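Side-chain contacts in serpin (Taeniopygia guttata, PDB 5HGC), which probably inhibits serine proteases and binds a cortisol-type steroid and a diamino sugar: residues A7-K10 against L11-N14; T70-E74 against K75-E79; H82-I85 against H86-H90; L109-R113 against K114-D118. All coordinates share one frame; numbering follows the deposited sequence.

Contact 1. Residues A7-K10 against L11-N14; sequences AALK and LVPN. Unlike the reference sequence in segment 7-10: A8 (reference Cys). With HCY ((11alpha,14beta)-11,17,21-trihydroxypregn-4-ene-3,20-dione), chain B.
A type I beta turn from L9 to V12 leads into the steroid pocket of this serpin, joining the short helix 6-9 to helix 12-29. The bond that closes it runs from V12 N to L9 O at 3.2 Å, with the donor standing 65° out of the carbonyl plane. One residue earlier L11 N reaches A8 O at 2.9 Å, again from above that carbonyl's plane. Both bonds span three residues, the spacing of a 3-10 turn, as the chain passes from one helix to the next. A8 takes the place of a cysteine in the reference sequence.

The turn illustrates how one beta-branched residue can serve two neighbours. V12 has CG1 anti to its backbone N (chi1 166°), which leaves CG2 beside that N and facing back over the turn. CG2 of V12 lies 3.3 Å from L9 O and 3.9 Å from L9 CD2, the two side chains running alongside each other in the same direction. The polar ends turn elsewhere: K10 makes a salt bridge with E76, and the N14 amide nitrogen is bonded to A66 O. The steroid is hydrogen-bonded by N365, R226 and S261, whereas the turn supplies apolar wall. P13 CA lies 3.6 Å from the ketone oxygen O1 of the steroid, and V12 CG1 presses on its ring carbon C4 at 3.4 Å.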
loop_
_atom_site.group_PDB
_atom_site.type_symbol
_atom_site.label_atom_id
_atom_site.label_comp_id
_atom_site.label_asym_id
_atom_site.label_seq_id
_atom_site.Cartn_x
_atom_site.Cartn_y
_atom_site.Cartn_z
ATOM N N ALA A 7 -18.691 -2.072 -8.452
ATOM C CA ALA A 7 -17.664 -2.734 -9.283
ATOM C C ALA A 7 -16.403 -3.051 -8.460
ATOM O O ALA A 7 -15.915 -4.194 -8.503
ATOM C CB ALA A 7 -17.317 -1.912 -10.518
ATOM N N ALA A 8 -15.950 -2.065 -7.678
ATOM C CA ALA A 8 -14.812 -2.204 -6.768
ATOM C C ALA A 8 -14.980 -3.362 -5.783
ATOM O O ALA A 8 -14.045 -4.152 -5.555
ATOM C CB ALA A 8 -14.521 -0.879 -6.052
ATOM N N LEU A 9 -16.191 -3.524 -5.248
ATOM C CA LEU A 9 -16.370 -4.557 -4.223
ATOM C C LEU A 9 -16.195 -5.956 -4.739
ATOM O O LEU A 9 -15.869 -6.848 -3.938
ATOM C CB LEU A 9 -17.673 -4.422 -3.441
ATOM C CG LEU A 9 -17.826 -3.125 -2.658
ATOM C CD1 LEU A 9 -19.295 -2.886 -2.369
ATOM C CD2 LEU A 9 -16.997 -3.166 -1.391
ATOM N N LYS A 10 -16.361 -6.148 -6.052
ATOM C CA LYS A 10 -16.251 -7.497 -6.634
ATOM C C LYS A 10 -14.824 -7.946 -6.517
ATOM O O LYS A 10 -14.560 -9.168 -6.580
ATOM C CB LYS A 10 -16.695 -7.584 -8.093
ATOM C CG LYS A 10 -18.161 -7.282 -8.344
ATOM C CD LYS A 10 -18.646 -7.964 -9.619
ATOM C CE LYS A 10 -19.862 -7.225 -10.156
ATOM N NZ LYS A 10 -20.011 -7.464 -11.619
ATOM N N LEU A 11 -13.924 -6.967 -6.321
ATOM C CA LEU A 11 -12.492 -7.219 -6.262
ATOM C C LEU A 11 -11.906 -7.531 -4.875
ATOM O O LEU A 11 -10.711 -7.902 -4.744
ATOM C CB LEU A 11 -11.729 -6.028 -6.890
ATOM C CG LEU A 11 -12.055 -5.537 -8.317
ATOM C CD1 LEU A 11 -11.012 -4.514 -8.724
ATOM C CD2 LEU A 11 -12.174 -6.639 -9.367
ATOM N N VAL A 12 -12.746 -7.421 -3.851
ATOM C CA VAL A 12 -12.309 -7.303 -2.453
ATOM C C VAL A 12 -11.512 -8.521 -1.951
ATOM O O VAL A 12 -10.444 -8.356 -1.327
ATOM C CB VAL A 12 -13.487 -6.881 -1.553
ATOM C CG1 VAL A 12 -13.126 -7.081 -0.118
ATOM C CG2 VAL A 12 -13.878 -5.427 -1.790
ATOM N N PRO A 13 -11.972 -9.748 -2.257
ATOM C CA PRO A 13 -11.135 -10.860 -1.756
ATOM C C PRO A 13 -9.835 -11.025 -2.541
ATOM O O PRO A 13 -8.766 -11.331 -1.964
ATOM C CB PRO A 13 -12.019 -12.104 -1.910
ATOM C CG PRO A 13 -13.334 -11.626 -2.420
ATOM C CD PRO A 13 -13.226 -10.212 -2.889
ATOM N N ASN A 14 -9.905 -10.805 -3.850
ATOM C CA ASN A 14 -8.732 -11.021 -4.707
ATOM C C ASN A 14 -7.647 -10.014 -4.331
ATOM O O ASN A 14 -6.520 -10.394 -4.095
ATOM C CB ASN A 14 -9.149 -10.861 -6.162
ATOM C CG ASN A 14 -10.394 -11.661 -6.500
ATOM O OD1 ASN A 14 -11.534 -11.190 -6.385
ATOM N ND2 ASN A 14 -10.175 -12.892 -6.894
HETATM C C1 HCY B . -13.114 -9.339 4.701
HETATM C C2 HCY B . -12.930 -10.580 3.832
HETATM C C3 HCY B . -12.304 -10.249 2.496
HETATM C C4 HCY B . -11.651 -8.937 2.270
HETATM C C5 HCY B . -11.309 -8.179 3.318
HETATM C C6 HCY B . -10.256 -7.107 3.136
HETATM C C7 HCY B . -10.738 -5.778 3.761
HETATM C C8 HCY B . -11.407 -5.883 5.136
HETATM C C9 HCY B . -12.496 -6.979 5.112
HETATM C C10 HCY B . -11.943 -8.360 4.693
HETATM C C12 HCY B . -13.921 -5.588 6.848
HETATM C C11 HCY B . -13.452 -6.975 6.356
HETATM C C13 HCY B . -12.751 -4.559 6.882
HETATM C C14 HCY B . -12.060 -4.573 5.517
HETATM C C15 HCY B . -11.302 -3.269 5.451
HETATM C C16 HCY B . -12.148 -2.267 6.226
HETATM C C17 HCY B . -13.226 -3.086 6.980
HETATM C C18 HCY B . -11.739 -4.813 8.039
HETATM C C19 HCY B . -10.819 -8.916 5.594
HETATM C C20 HCY B . -13.492 -2.567 8.381
HETATM C C21 HCY B . -14.882 -2.644 8.978
HETATM O O1 HCY B . -12.286 -11.101 1.630
HETATM O O2 HCY B . -12.671 -7.587 7.386
HETATM O O3 HCY B . -14.502 -2.911 6.323
HETATM O O4 HCY B . -12.593 -2.081 9.050
HETATM O O5 HCY B . -14.636 -2.980 10.343
#

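Contact 2. Residues T70-E74 against K75-E79; sequences TEIQE and KEIHE. With BDG (2,6-diamino-2,6-dideoxy-alpha-D-glucopyranose), chain F.
E74 sends CG anti to its backbone N (chi1 -166°) and stays extended beyond it, while H78, one helical turn on, keeps its ring beside its own N; the two side chains therefore cross obliquely, bringing the carboxylate to the edge of the ring. H78 NE2 donates to E74 OE2 at 2.8 Å, using the anti lone pair of the carboxylate. The oxygen lies almost exactly in the imidazole plane, although carboxylate and ring planes stand 71° apart. With ND1 bonded to Y123 OH, both nitrogens of this buried ring are engaged and its rotation is fixed.

The helix start also pairs the N-H of its N-cap with a side chain three residues on. E76 OE2 accepts Q73 N at 3.0 Å, met nearly along its C-O axis, and E76 OE1 goes to K10 in a salt bridge. Q73 O in turn accepts I77 N at 3.3 Å and, weakly, E76 N. Just outside the cap I72 CD1 packs on I77 CG1 at 4.1 Å. K75, bent in mid-chain, lays CD against Q73 NE2 (3.5 Å) and brings CE to 3.3 Å from N6 of the diamino sugar. Replacing E74 with an alanine would probably leave H78 NE2 without its acceptor and the ring freer to turn beside the sugar.

Q73 is the N-cap of helix 74-89, its N-H held as in one half of a capping box, and the I72-I77 pair is a hydrophobic staple; E74, K75 and H78 line the sugar site with L51 and D118.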
loop_
_atom_site.group_PDB
_atom_site.type_symbol
_atom_site.label_atom_id
_atom_site.label_comp_id
_atom_site.label_asym_id
_atom_site.label_seq_id
_atom_site.Cartn_x
_atom_site.Cartn_y
_atom_site.Cartn_z
ATOM N N THR A 70 -11.611 -18.027 -14.660
ATOM C CA THR A 70 -12.783 -18.899 -14.859
ATOM C C THR A 70 -13.987 -18.437 -14.016
ATOM O O THR A 70 -15.098 -18.877 -14.265
ATOM C CB THR A 70 -12.478 -20.415 -14.666
ATOM O OG1 THR A 70 -12.145 -20.685 -13.296
ATOM C CG2 THR A 70 -11.319 -20.894 -15.588
ATOM N N GLU A 71 -13.778 -17.537 -13.051
ATOM C CA GLU A 71 -14.886 -17.031 -12.213
ATOM C C GLU A 71 -15.130 -15.507 -12.257
ATOM O O GLU A 71 -16.098 -15.039 -11.692
ATOM C CB GLU A 71 -14.718 -17.487 -10.757
ATOM C CG GLU A 71 -14.491 -18.984 -10.588
ATOM C CD GLU A 71 -14.701 -19.490 -9.167
ATOM O OE1 GLU A 71 -14.528 -18.712 -8.185
ATOM O OE2 GLU A 71 -15.037 -20.693 -9.040
ATOM N N ILE A 72 -14.253 -14.732 -12.892
ATOM C CA ILE A 72 -14.455 -13.274 -13.062
ATOM C C ILE A 72 -14.048 -12.861 -14.495
ATOM O O ILE A 72 -13.021 -13.317 -15.001
ATOM C CB ILE A 72 -13.694 -12.442 -11.962
ATOM C CG1 ILE A 72 -14.028 -10.941 -12.069
ATOM C CG2 ILE A 72 -12.184 -12.682 -12.011
ATOM C CD1 ILE A 72 -13.709 -10.065 -10.868
ATOM N N GLN A 73 -14.835 -12.003 -15.142
ATOM C CA GLN A 73 -14.433 -11.449 -16.458
ATOM C C GLN A 73 -13.301 -10.418 -16.361
ATOM O O GLN A 73 -13.255 -9.617 -15.410
ATOM C CB GLN A 73 -15.605 -10.739 -17.112
ATOM C CG GLN A 73 -16.557 -11.606 -17.917
ATOM C CD GLN A 73 -17.964 -11.011 -17.938
ATOM O OE1 GLN A 73 -18.936 -11.719 -17.671
ATOM N NE2 GLN A 73 -18.074 -9.693 -18.216
ATOM N N GLU A 74 -12.437 -10.387 -17.373
ATOM C CA GLU A 74 -11.473 -9.299 -17.492
ATOM C C GLU A 74 -12.150 -7.893 -17.502
ATOM O O GLU A 74 -11.648 -6.953 -16.872
ATOM C CB GLU A 74 -10.538 -9.532 -18.672
ATOM C CG GLU A 74 -9.320 -8.624 -18.657
ATOM C CD GLU A 74 -8.723 -8.370 -20.035
ATOM O OE1 GLU A 74 -8.842 -9.281 -20.898
ATOM O OE2 GLU A 74 -8.125 -7.268 -20.243
ATOM N N LYS A 75 -13.299 -7.766 -18.161
ATOM C CA LYS A 75 -14.112 -6.533 -18.150
ATOM C C LYS A 75 -14.365 -6.060 -16.733
ATOM O O LYS A 75 -14.250 -4.868 -16.444
ATOM C CB LYS A 75 -15.489 -6.711 -18.831
ATOM C CG LYS A 75 -15.447 -7.334 -20.230
ATOM C CD LYS A 75 -15.354 -8.881 -20.229
ATOM C CE LYS A 75 -14.369 -9.423 -21.259
ATOM N NZ LYS A 75 -13.917 -10.759 -20.835
ATOM N N GLU A 76 -14.712 -6.997 -15.851
ATOM C CA GLU A 76 -15.068 -6.654 -14.467
ATOM C C GLU A 76 -13.884 -6.192 -13.611
ATOM O O GLU A 76 -14.037 -5.296 -12.824
ATOM C CB GLU A 76 -15.808 -7.801 -13.786
ATOM C CG GLU A 76 -17.198 -8.088 -14.375
ATOM C CD GLU A 76 -17.777 -9.412 -13.866
ATOM O OE1 GLU A 76 -18.771 -9.359 -13.105
ATOM O OE2 GLU A 76 -17.224 -10.505 -14.193
ATOM N N ILE A 77 -12.724 -6.814 -13.787
ATOM C CA ILE A 77 -11.466 -6.419 -13.157
ATOM C C ILE A 77 -11.188 -4.972 -13.493
ATOM O O ILE A 77 -11.104 -4.157 -12.563
ATOM C CB ILE A 77 -10.342 -7.323 -13.637
ATOM C CG1 ILE A 77 -10.617 -8.760 -13.213
ATOM C CG2 ILE A 77 -9.015 -6.873 -13.094
ATOM C CD1 ILE A 77 -9.648 -9.776 -13.767
ATOM N N HIS A 78 -11.136 -4.610 -14.791
ATOM C CA HIS A 78 -10.835 -3.216 -15.170
ATOM C C HIS A 78 -11.925 -2.261 -14.676
ATOM O O HIS A 78 -11.634 -1.133 -14.227
ATOM C CB HIS A 78 -10.586 -3.065 -16.669
ATOM C CG HIS A 78 -9.450 -3.892 -17.186
ATOM N ND1 HIS A 78 -8.155 -3.754 -16.736
ATOM C CD2 HIS A 78 -9.408 -4.862 -18.130
ATOM C CE1 HIS A 78 -7.368 -4.628 -17.345
ATOM N NE2 HIS A 78 -8.101 -5.312 -18.202
ATOM N N GLU A 79 -13.173 -2.713 -14.703
ATOM C CA GLU A 79 -14.286 -1.889 -14.200
ATOM C C GLU A 79 -14.105 -1.656 -12.718
ATOM O O GLU A 79 -14.265 -0.511 -12.235
ATOM C CB GLU A 79 -15.604 -2.593 -14.398
ATOM C CG GLU A 79 -16.434 -1.997 -15.501
ATOM C CD GLU A 79 -17.292 -3.043 -16.196
ATOM O OE1 GLU A 79 -17.767 -4.007 -15.529
ATOM O OE2 GLU A 79 -17.483 -2.889 -17.425
HETATM C C5 BDG F . -11.751 -4.656 -21.423
HETATM O O5 BDG F . -10.367 -4.987 -21.762
HETATM C C1 BDG F . -9.823 -4.530 -23.054
HETATM O O1 BDG F . -8.392 -4.785 -23.147
HETATM C C2 BDG F . -10.275 -3.073 -23.455
HETATM N N2 BDG F . -9.226 -2.314 -24.128
HETATM C C3 BDG F . -10.999 -2.289 -22.305
HETATM O O3 BDG F . -11.435 -0.945 -22.688
HETATM C C4 BDG F . -12.143 -3.179 -21.708
HETATM O O4 BDG F . -12.755 -2.658 -20.525
HETATM C C6 BDG F . -12.789 -5.571 -22.117
HETATM N N6 BDG F . -12.376 -6.966 -22.178
#

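Contact 3. Residues H82-I85 against H86-H90; sequences HNLI and HMLNH
M87 and N83 run side by side along helix 74-89, with M87 SD 3.7 Å from N83 ND2. N83 has CG anti to the backbone N (chi1 180°). M87 CG lies beside its own N (chi1 -69°), which lays it on N83 O at 3.3 Å; the bend at chi3 only turns the terminal methyl. The amide itself is held from another part of the chain, OD1 by A8 N and ND2 by E4 O. An alanine in place of M87 would remove the sulfur and CG, and is likely to leave the N83 amide uncovered on that flank.

Conformations differ from one flank of the helix to the next. L84 (chi1 -176°) and L88, in the other common helical rotamer, cross so that their CD1 methyls meet at 3.7 Å. I85 and N89 point the same way, and I85 CG2 touches N89 ND2 at 3.5 Å, an amide that bonds to Q124 OE1 and M99 O. H86 sets its CB over H82 O at 3.1 Å. Regular helical bonds tie the turns together, among them L88 N to L84 O at 2.9 Å.

The leucine face packs against V40 of helix 39-52, with L84 also reaching S366 and L88 reaching L368 of strand 366-373; I85 meets T44 and M99, while H82 ND1 is bonded to L122 O near the end of helix 113-123.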
loop_
_atom_site.group_PDB
_atom_site.type_symbol
_atom_site.label_atom_id
_atom_site.label_comp_id
_atom_site.label_asym_id
_atom_site.label_seq_id
_atom_site.Cartn_x
_atom_site.Cartn_y
_atom_site.Cartn_z
ATOM N N HIS A 82 -11.168 0.618 -12.080
ATOM C CA HIS A 82 -11.529 2.014 -12.340
ATOM C C HIS A 82 -12.407 2.596 -11.185
ATOM O O HIS A 82 -12.326 3.783 -10.755
ATOM C CB HIS A 82 -12.253 2.178 -13.679
ATOM C CG HIS A 82 -12.807 3.550 -13.850
ATOM N ND1 HIS A 82 -11.997 4.651 -14.052
ATOM C CD2 HIS A 82 -14.061 4.031 -13.717
ATOM C CE1 HIS A 82 -12.733 5.748 -14.069
ATOM N NE2 HIS A 82 -13.992 5.400 -13.891
ATOM N N ASN A 83 -13.305 1.763 -10.703
ATOM C CA ASN A 83 -14.220 2.224 -9.678
ATOM C C ASN A 83 -13.430 2.467 -8.390
ATOM O O ASN A 83 -13.615 3.497 -7.719
ATOM C CB ASN A 83 -15.351 1.212 -9.529
ATOM C CG ASN A 83 -16.381 1.583 -8.472
ATOM O OD1 ASN A 83 -16.921 0.680 -7.899
ATOM N ND2 ASN A 83 -16.671 2.874 -8.232
ATOM N N LEU A 84 -12.515 1.554 -8.096
ATOM C CA LEU A 84 -11.637 1.709 -6.963
ATOM C C LEU A 84 -10.791 2.978 -7.017
ATOM O O LEU A 84 -10.816 3.751 -6.054
ATOM C CB LEU A 84 -10.781 0.453 -6.838
ATOM C CG LEU A 84 -9.802 0.258 -5.698
ATOM C CD1 LEU A 84 -10.505 0.421 -4.332
ATOM C CD2 LEU A 84 -9.301 -1.154 -5.921
ATOM N N ILE A 85 -10.067 3.240 -8.120
ATOM C CA ILE A 85 -9.218 4.444 -8.175
ATOM C C ILE A 85 -10.071 5.687 -8.097
ATOM O O ILE A 85 -9.708 6.669 -7.439
ATOM C CB ILE A 85 -8.360 4.574 -9.460
ATOM C CG1 ILE A 85 -7.602 3.322 -9.737
ATOM C CG2 ILE A 85 -7.300 5.695 -9.370
ATOM C CD1 ILE A 85 -7.255 3.274 -11.207
ATOM N N HIS A 86 -11.195 5.657 -8.792
ATOM C CA HIS A 86 -12.082 6.801 -8.775
ATOM C C HIS A 86 -12.487 7.143 -7.321
ATOM O O HIS A 86 -12.429 8.294 -6.894
ATOM C CB HIS A 86 -13.291 6.550 -9.697
ATOM C CG HIS A 86 -14.256 7.693 -9.743
ATOM N ND1 HIS A 86 -15.271 7.853 -8.816
ATOM C CD2 HIS A 86 -14.344 8.750 -10.584
ATOM C CE1 HIS A 86 -15.942 8.957 -9.083
ATOM N NE2 HIS A 86 -15.402 9.516 -10.154
ATOM N N MET A 87 -12.837 6.124 -6.546
ATOM C CA MET A 87 -13.248 6.364 -5.169
ATOM C C MET A 87 -12.166 6.787 -4.238
ATOM O O MET A 87 -12.402 7.697 -3.451
ATOM C CB MET A 87 -13.981 5.177 -4.623
ATOM C CG MET A 87 -15.304 5.135 -5.367
ATOM S SD MET A 87 -16.451 3.978 -4.677
ATOM C CE MET A 87 -16.890 4.995 -3.237
ATOM N N LEU A 88 -10.985 6.165 -4.372
ATOM C CA LEU A 88 -9.812 6.509 -3.586
ATOM C C LEU A 88 -9.233 7.878 -3.904
ATOM O O LEU A 88 -8.753 8.594 -2.997
ATOM C CB LEU A 88 -8.728 5.434 -3.731
ATOM C CG LEU A 88 -9.158 4.050 -3.266
ATOM C CD1 LEU A 88 -8.035 3.078 -3.594
ATOM C CD2 LEU A 88 -9.537 4.078 -1.786
ATOM N N ASN A 89 -9.270 8.243 -5.186
ATOM C CA ASN A 89 -8.711 9.521 -5.601
ATOM C C ASN A 89 -9.639 10.664 -5.596
ATOM O O ASN A 89 -9.147 11.760 -5.529
ATOM C CB ASN A 89 -7.952 9.421 -6.918
ATOM C CG ASN A 89 -6.620 8.722 -6.731
ATOM O OD1 ASN A 89 -6.245 8.374 -5.596
ATOM N ND2 ASN A 89 -5.924 8.463 -7.819
ATOM N N HIS A 90 -10.958 10.420 -5.559
ATOM C CA HIS A 90 -11.951 11.511 -5.631
ATOM C C HIS A 90 -11.910 12.527 -4.482
ATOM O O HIS A 90 -12.027 12.145 -3.328
ATOM C CB HIS A 90 -13.394 11.022 -5.813
ATOM C CG HIS A 90 -14.289 12.075 -6.380
ATOM N ND1 HIS A 90 -15.258 12.714 -5.639
ATOM C CD2 HIS A 90 -14.308 12.656 -7.608
ATOM C CE1 HIS A 90 -15.857 13.623 -6.392
ATOM N NE2 HIS A 90 -15.300 13.607 -7.591
#

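Contact 4. Residues L109-R113 against K114-D118; sequences LALLR and KFLDD. Unlike the reference sequence in segment 109-113: A110 (reference Lys). With BDG (2,6-diamino-2,6-dideoxy-alpha-D-glucopyranose), chain F.
L111 and L116 make the closest apolar contact here, CD2 to CD2 at 3.5 Å, their side chains crossing at about a right angle. Because L112 is the N-cap of helix 113-123, this pair spans its start as a hydrophobic staple. F115 adds its ring carbon CD2, 4.2 Å from L111 CD2. On the outer side R113 and D117 cross: R113 CD sits 3.4 Å from both D117 OD1 and D117 OD2. R113 gets there with CG anti to its backbone N and two further bends (chi2 64°, chi3 67°), which fold the chain back along the helix. Guanidinium and carboxylate planes lie 28° apart, yet R113 NH1 and D117 OD1 stay 4.2 Å apart, beyond a salt bridge. A water lies between them, donating to D117 OD1 at 2.7 Å; its approach to R113 NH1 is too short to be trusted, leaving the bridge doubtful.

The next shell sets these groups in place. L116 N bonds to L112 O at 3.1 Å, nearly straight, and D117 N bonds to R113 O. F115 is buried against M48 and L51 of helix 39-52, I103 and I306. K114 NZ makes a salt bridge with a sulfate, probably from the crystallisation liquor, that also lies close to R113. D118, next after D117, accepts N2 of the diamino sugar at OD2, 2.7 Å away.

The chemistry implies a division of labour: apolar side chains pack across the helix start, the R113-D117 attraction is probably modest in its exposed setting, with R113 NE and NH2 bonded elsewhere, and the D118 carboxylate, likely negative, suits an amino group of the sugar.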
loop_
_atom_site.group_PDB
_atom_site.type_symbol
_atom_site.label_atom_id
_atom_site.label_comp_id
_atom_site.label_asym_id
_atom_site.label_seq_id
_atom_site.Cartn_x
_atom_site.Cartn_y
_atom_site.Cartn_z
ATOM N N LEU A 109 10.534 3.098 -29.058
ATOM C CA LEU A 109 9.395 2.212 -29.251
ATOM C C LEU A 109 8.137 3.004 -29.568
ATOM O O LEU A 109 8.000 4.175 -29.158
ATOM C CB LEU A 109 9.158 1.336 -28.023
ATOM C CG LEU A 109 10.065 0.122 -27.825
ATOM C CD1 LEU A 109 9.678 -0.527 -26.510
ATOM C CD2 LEU A 109 10.050 -0.908 -28.965
ATOM N N ALA A 110 7.217 2.352 -30.279
ATOM C CA ALA A 110 5.926 2.955 -30.664
ATOM C C ALA A 110 4.971 2.884 -29.486
ATOM O O ALA A 110 5.084 1.985 -28.654
ATOM C CB ALA A 110 5.345 2.196 -31.852
ATOM N N LEU A 111 4.019 3.814 -29.438
ATOM C CA LEU A 111 2.832 3.663 -28.586
ATOM C C LEU A 111 1.481 3.725 -29.322
ATOM O O LEU A 111 1.284 4.556 -30.245
ATOM C CB LEU A 111 2.907 4.620 -27.419
ATOM C CG LEU A 111 3.419 3.772 -26.278
ATOM C CD1 LEU A 111 4.722 4.308 -25.754
ATOM C CD2 LEU A 111 2.316 3.703 -25.235
ATOM N N LEU A 112 0.585 2.825 -28.959
ATOM C CA LEU A 112 -0.711 2.807 -29.548
ATOM C C LEU A 112 -1.624 3.807 -28.820
ATOM O O LEU A 112 -1.701 3.826 -27.573
ATOM C CB LEU A 112 -1.299 1.414 -29.471
ATOM C CG LEU A 112 -0.920 0.317 -30.445
ATOM C CD1 LEU A 112 -1.702 -0.941 -30.121
ATOM C CD2 LEU A 112 -1.205 0.687 -31.881
ATOM N N ARG A 113 -2.345 4.599 -29.602
ATOM C CA ARG A 113 -3.367 5.445 -29.076
ATOM C C ARG A 113 -4.395 4.671 -28.244
ATOM O O ARG A 113 -4.880 5.192 -27.212
ATOM C CB ARG A 113 -4.085 6.162 -30.218
ATOM C CG ARG A 113 -5.315 6.981 -29.789
ATOM C CD ARG A 113 -4.928 8.141 -28.862
ATOM N NE ARG A 113 -4.138 9.139 -29.573
ATOM C CZ ARG A 113 -3.391 10.106 -29.006
ATOM N NH1 ARG A 113 -3.317 10.226 -27.683
ATOM N NH2 ARG A 113 -2.694 10.955 -29.798
ATOM N N LYS A 114 -4.699 3.431 -28.673
ATOM C CA LYS A 114 -5.738 2.633 -28.041
ATOM C C LYS A 114 -5.293 2.383 -26.594
ATOM O O LYS A 114 -6.065 2.590 -25.667
ATOM C CB LYS A 114 -5.895 1.337 -28.814
ATOM C CG LYS A 114 -6.466 0.143 -28.062
ATOM C CD LYS A 114 -6.233 -1.088 -28.924
ATOM C CE LYS A 114 -7.016 -2.312 -28.436
ATOM N NZ LYS A 114 -8.505 -2.097 -28.519
ATOM N N PHE A 115 -4.022 2.008 -26.401
ATOM C CA PHE A 115 -3.545 1.753 -25.048
ATOM C C PHE A 115 -3.493 3.047 -24.204
ATOM O O PHE A 115 -3.921 3.072 -23.032
ATOM C CB PHE A 115 -2.180 1.080 -25.041
ATOM C CG PHE A 115 -1.648 0.880 -23.665
ATOM C CD1 PHE A 115 -2.154 -0.100 -22.870
ATOM C CD2 PHE A 115 -0.702 1.724 -23.141
ATOM C CE1 PHE A 115 -1.708 -0.268 -21.577
ATOM C CE2 PHE A 115 -0.241 1.557 -21.836
ATOM C CZ PHE A 115 -0.725 0.534 -21.054
ATOM N N LEU A 116 -2.965 4.114 -24.785
ATOM C CA LEU A 116 -2.924 5.364 -24.043
ATOM C C LEU A 116 -4.320 5.846 -23.607
ATOM O O LEU A 116 -4.428 6.368 -22.521
ATOM C CB LEU A 116 -2.235 6.450 -24.821
ATOM C CG LEU A 116 -0.787 6.101 -25.161
ATOM C CD1 LEU A 116 -0.243 7.134 -26.142
ATOM C CD2 LEU A 116 0.076 6.075 -23.924
ATOM N N ASP A 117 -5.366 5.643 -24.437
ATOM C CA ASP A 117 -6.715 6.152 -24.143
ATOM C C ASP A 117 -7.343 5.221 -23.085
ATOM O O ASP A 117 -7.820 5.677 -22.093
ATOM C CB ASP A 117 -7.573 6.208 -25.413
ATOM C CG ASP A 117 -7.333 7.484 -26.284
ATOM O OD1 ASP A 117 -6.616 8.447 -25.869
ATOM O OD2 ASP A 117 -7.916 7.550 -27.417
ATOM N N ASP A 118 -7.297 3.915 -23.299
ATOM C CA ASP A 118 -7.849 2.942 -22.392
ATOM C C ASP A 118 -7.239 3.075 -21.013
ATOM O O ASP A 118 -7.959 3.111 -19.997
ATOM C CB ASP A 118 -7.561 1.577 -22.968
ATOM C CG ASP A 118 -8.476 1.244 -24.183
ATOM O OD1 ASP A 118 -9.362 2.093 -24.517
ATOM O OD2 ASP A 118 -8.337 0.138 -24.774
HETATM C C5 BDG F . -11.751 -4.656 -21.423
HETATM O O5 BDG F . -10.367 -4.987 -21.762
HETATM C C1 BDG F . -9.823 -4.530 -23.054
HETATM O O1 BDG F . -8.392 -4.785 -23.147
HETATM C C2 BDG F . -10.275 -3.073 -23.455
HETATM N N2 BDG F . -9.226 -2.314 -24.128
HETATM C C3 BDG F . -10.999 -2.289 -22.305
HETATM O O3 BDG F . -11.435 -0.945 -22.688
HETATM C C4 BDG F . -12.143 -3.179 -21.708
HETATM O O4 BDG F . -12.755 -2.658 -20.525
HETATM C C6 BDG F . -12.789 -5.571 -22.117
HETATM N N6 BDG F . -12.376 -6.966 -22.178
HETATM O O HOH W 1 -4.149 9.499 -25.549
#

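Overall arrangement
Contacts 1, 2 and 3 form one neighbourhood. Contact 1 packs alongside helix 74-89 and touches both others, tied to contact 2 by the K10-E76 salt bridge and to contact 3 by a probable hydrogen bond from A8 N to N83 OD1. Contacts 2 and 3 divide the same helix, its capped start and its more enclosed far end, their centres about 17 Å apart. Contact 4 is the surface case, touching none of the others, yet it shares the diamino sugar with contact 2. Both of these open a helix with a staple, but only 70-79 adds a carboxylate to the N-cap; contact 3 mixes a leucine pair with amides bonded elsewhere, and contact 1 offers the steroid an apolar wall.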